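Local coordinates for protein purine nucleoside phosphorylase (Schistosoma mansoni, PDB 5KO5) that probably catalyses the reversible phosphorolysis of purine nucleosides such as inosine and guanosine, and here holds cytosine in its ligand pocket, at residues 278-281 with 282-286; 48-52 with 53-57. One frame throughout, in Å; residues are numbered along the deposited sequence.

Interaction 1: residues 278-281 with 282-286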
# COMPACT_ATOMS: atom_id res chain seq x y z
N LYS A 278 28.95 14.39 -14.49
CA LYS A 278 29.60 14.64 -15.77
C LYS A 278 30.75 13.67 -15.99
O LYS A 278 30.89 13.08 -17.07
CB LYS A 278 30.07 16.10 -15.86
CG LYS A 278 30.72 16.49 -17.17
CD LYS A 278 31.09 17.98 -17.15
CE LYS A 278 31.83 18.41 -18.40
NZ LYS A 278 32.20 19.85 -18.34
N GLU A 279 31.57 13.45 -14.96
CA GLU A 279 32.69 12.52 -15.09
C GLU A 279 32.21 11.08 -15.23
O GLU A 279 32.79 10.30 -16.00
CB GLU A 279 33.66 12.68 -13.92
CG GLU A 279 34.89 11.76 -14.00
CD GLU A 279 35.86 12.14 -15.11
OE1 GLU A 279 35.67 13.19 -15.76
OE2 GLU A 279 36.83 11.38 -15.32
N ILE A 280 31.16 10.70 -14.50
CA ILE A 280 30.58 9.37 -14.68
C ILE A 280 30.18 9.17 -16.14
O ILE A 280 30.50 8.14 -16.76
CB ILE A 280 29.40 9.14 -13.72
CG1 ILE A 280 29.89 9.05 -12.28
CG2 ILE A 280 28.62 7.88 -14.12
CD1 ILE A 280 28.77 9.13 -11.24
N ILE A 281 29.50 10.17 -16.72
CA ILE A 281 29.07 10.09 -18.11
C ILE A 281 30.27 9.90 -19.05
O ILE A 281 30.26 9.02 -19.92
CB ILE A 281 28.22 11.31 -18.48
CG1 ILE A 281 26.88 11.27 -17.74
CG2 ILE A 281 27.99 11.39 -19.99
CD1 ILE A 281 26.08 12.55 -17.82
N THR A 282 31.32 10.71 -18.87
CA THR A 282 32.49 10.59 -19.74
C THR A 282 33.17 9.23 -19.59
O THR A 282 33.81 8.75 -20.54
CB THR A 282 33.52 11.69 -19.46
OG1 THR A 282 34.26 11.37 -18.28
CG2 THR A 282 32.85 13.02 -19.27
N ARG A 283 33.06 8.61 -18.42
CA ARG A 283 33.77 7.37 -18.13
C ARG A 283 32.95 6.12 -18.40
O ARG A 283 33.51 5.01 -18.36
CB ARG A 283 34.26 7.38 -16.67
CG ARG A 283 35.27 8.49 -16.37
CD ARG A 283 36.70 8.03 -16.58
NE ARG A 283 37.10 7.04 -15.59
CZ ARG A 283 37.58 7.33 -14.39
NH1 ARG A 283 37.74 8.60 -14.03
NH2 ARG A 283 37.91 6.36 -13.56
N LEU A 284 31.66 6.26 -18.69
CA LEU A 284 30.83 5.10 -18.98
C LEU A 284 31.40 4.31 -20.15
O LEU A 284 31.98 4.89 -21.08
CB LEU A 284 29.41 5.56 -19.32
CG LEU A 284 28.66 5.99 -18.08
CD1 LEU A 284 27.26 6.49 -18.41
CD2 LEU A 284 28.61 4.84 -17.10
N PRO A 285 31.27 2.98 -20.14
CA PRO A 285 31.73 2.18 -21.27
C PRO A 285 30.95 2.52 -22.54
O PRO A 285 29.78 2.91 -22.49
CB PRO A 285 31.46 0.74 -20.82
CG PRO A 285 30.42 0.86 -19.76
CD PRO A 285 30.71 2.15 -19.06
N LEU A 286 31.62 2.36 -23.68
CA LEU A 286 30.98 2.61 -24.96
C LEU A 286 29.96 1.53 -25.33
O LEU A 286 29.13 1.76 -26.21
CB LEU A 286 32.03 2.73 -26.07
CG LEU A 286 33.05 3.86 -25.94
CD1 LEU A 286 34.10 3.76 -27.03
CD2 LEU A 286 32.38 5.22 -25.97
O HOH W 1 31.31 7.17 -21.90
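At the edge of the Arg283 guanidinium, in its plane, lies OE2 of Glu279, one helical turn back; the carboxylate plane is turned 75° from that of the guanidinium. NH1 of Arg283 meets OE2 of Glu279 at 3.2 Å through the anti lone pair, a fairly straight i to i+4 salt bridge. A chi1 of -63°, with CG anti to the carbonyl carbon, puts Arg283 CG 3.4 Å from Glu279 OE2, and bends at chi2 and chi3 then bring NH1 round to the acid. A second salt bridge, from NH1 to Glu182 on helix 170-182, helps to fix the guanidinium's rotation and ties this helix end to that helix.

The backbone oxygen of the same Glu279 is gripped twice from one face of its plane: by OG1 of Thr282 at 2.9 Å and by N of Arg283 at 3.0 Å. With chi1 at 78°, OG1 sits between the backbone N and the carbonyl carbon, from where it can donate; threonine suits the place because its hydroxyl finds a backbone acceptor one turn back. The helix is ending here. Thr282 N still bonds to Lys278 O at 3.0 Å, but Arg283 N also bonds weakly to Ile280 O, the start of a tightening toward i to i+3. Leu284 N makes weak bonds to the carbonyls of both Ile280 and Ile281, and Leu284 is the first residue to leave helical angles.

On the inward side, CG2 of Ile280 stands 4.3 Å from CD2 of Leu284. Branched aliphatics suit this buried side: Ile280 and Leu284 pack on helix 170-182, while Ile281 and Leu284 lie against strands 29-32 and 78-84.

Interaction 2: residues 48-52 with 53-57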
# COMPACT_ATOMS: atom_id res chain seq x y z
N LYS A 48 18.72 20.41 -27.35
CA LYS A 48 17.40 20.57 -27.93
C LYS A 48 16.39 20.37 -26.81
O LYS A 48 16.38 19.32 -26.17
CB LYS A 48 17.16 19.53 -29.03
CG LYS A 48 15.79 19.61 -29.66
CD LYS A 48 15.57 20.97 -30.30
CE LYS A 48 14.10 21.17 -30.63
NZ LYS A 48 13.84 22.49 -31.28
N VAL A 49 15.58 21.39 -26.55
CA VAL A 49 14.60 21.39 -25.47
C VAL A 49 13.24 21.09 -26.08
O VAL A 49 12.77 21.83 -26.95
CB VAL A 49 14.59 22.73 -24.73
CG1 VAL A 49 13.61 22.68 -23.57
CG2 VAL A 49 15.99 23.07 -24.24
N ILE A 50 12.59 20.02 -25.62
CA ILE A 50 11.30 19.62 -26.15
C ILE A 50 10.27 19.61 -25.02
O ILE A 50 10.30 18.71 -24.18
CB ILE A 50 11.39 18.23 -26.80
CG1 ILE A 50 12.53 18.18 -27.82
CG2 ILE A 50 10.07 17.87 -27.46
CD1 ILE A 50 12.69 16.82 -28.48
N PRO A 51 9.34 20.57 -24.98
CA PRO A 51 8.32 20.55 -23.92
C PRO A 51 7.51 19.26 -23.96
O PRO A 51 7.12 18.79 -25.03
CB PRO A 51 7.45 21.77 -24.25
CG PRO A 51 8.36 22.68 -25.04
CD PRO A 51 9.24 21.77 -25.84
N TYR A 52 7.26 18.69 -22.78
CA TYR A 52 6.43 17.48 -22.70
C TYR A 52 5.12 17.69 -23.43
O TYR A 52 4.62 16.78 -24.12
CB TYR A 52 6.11 17.13 -21.24
CG TYR A 52 7.25 16.73 -20.33
CD1 TYR A 52 8.47 16.30 -20.84
CD2 TYR A 52 7.09 16.78 -18.95
CE1 TYR A 52 9.51 15.94 -19.98
CE2 TYR A 52 8.12 16.42 -18.09
CZ TYR A 52 9.32 16.01 -18.62
OH TYR A 52 10.34 15.66 -17.76
N ILE A 53 4.54 18.88 -23.31
CA ILE A 53 3.24 19.18 -23.87
C ILE A 53 3.23 19.05 -25.39
O ILE A 53 2.17 18.84 -25.99
CB ILE A 53 2.78 20.57 -23.37
CG1 ILE A 53 1.27 20.76 -23.58
CG2 ILE A 53 3.59 21.68 -24.03
CD1 ILE A 53 0.71 22.02 -22.92
N ASN A 54 4.40 19.15 -26.04
CA ASN A 54 4.51 19.00 -27.48
C ASN A 54 4.68 17.56 -27.94
O ASN A 54 4.55 17.29 -29.15
CB ASN A 54 5.69 19.83 -28.03
CG ASN A 54 5.48 21.32 -27.88
OD1 ASN A 54 4.36 21.79 -27.72
ND2 ASN A 54 6.58 22.08 -27.95
N ILE A 55 4.97 16.62 -27.05
CA ILE A 55 5.35 15.26 -27.43
C ILE A 55 4.08 14.40 -27.43
O ILE A 55 3.41 14.31 -26.39
CB ILE A 55 6.40 14.67 -26.49
CG1 ILE A 55 7.63 15.58 -26.40
CG2 ILE A 55 6.79 13.26 -26.96
CD1 ILE A 55 8.58 15.14 -25.31
N PRO A 56 3.76 13.73 -28.54
CA PRO A 56 2.59 12.85 -28.55
C PRO A 56 2.66 11.81 -27.44
O PRO A 56 3.69 11.17 -27.23
CB PRO A 56 2.66 12.18 -29.93
CG PRO A 56 3.46 13.11 -30.77
CD PRO A 56 4.45 13.77 -29.84
N ASN A 57 1.56 11.68 -26.70
CA ASN A 57 1.34 10.69 -25.67
C ASN A 57 2.10 10.96 -24.38
O ASN A 57 2.02 10.13 -23.47
CB ASN A 57 1.61 9.24 -26.11
CG ASN A 57 0.79 8.86 -27.32
OD1 ASN A 57 -0.40 9.19 -27.39
ND2 ASN A 57 1.42 8.21 -28.28
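Ile50 and Ile55 share one pattern of torsions: chi1 of -52° and -55° puts CG1 anti to the carbonyl carbon and CG2 anti to the backbone N in both. Ile50 presents its CG2 and Ile55 its CG1, which meet at 3.5 Å. The two side chains cross at about a right angle, a compact fit for branched aliphatics where the chain turns.

For Asn54, a chi1 of -66° swings the amide back across the Pro51 ring, with ND2 lying 3.4 Å from CD of Pro51 in van der Waals contact. The CG2 methyl of Ile53 reaches CB of the same ring at 3.9 Å.

Two successive i to i+3 bonds form the short 3-10 turn: Asn54 N to Pro51 O at 2.9 Å, and Ile55 N to Tyr52 O at 3.0 Å. Both donors stand well above the carbonyl planes, off the lone pairs, which goes with so tight a turn. Proline suits the strand's end: its nitrogen has no hydrogen needing a partner, its ring restrains phi and offers Asn54 and Ile53 an apolar surface, and its carbonyl opens the turn.

Tyr52 points from the turn into the protein, where its OH bonds to Gly85 O. Strand 47-51 pairs antiparallel with strand 69-75, whose Leu70 touches Ile55, while helix 9-23 packs on Asn54 and Ile55 through Tyr18 and Ala15.

Both interactions are local and only partly buried, and each marks the end of a secondary-structure element: interaction 1 the finish of the long helix 259-283, interaction 2 the passage from strand 47-51 into a 3-10 turn. Their centres are 27 Å apart and they do not touch, but both have neighbours on strand 69-75. The chemistry differs between helix end and strand end. In 278-286 a salt bridge and a threonine hydroxyl supplement the fading helical bonds on the more exposed side, with aliphatic residues buried beneath. In 48-57 no charged pair takes part; backbone bonds and apolar contacts shape the turn, with Ile50 and Ile55 buried, Ile53 and Asn54 exposed.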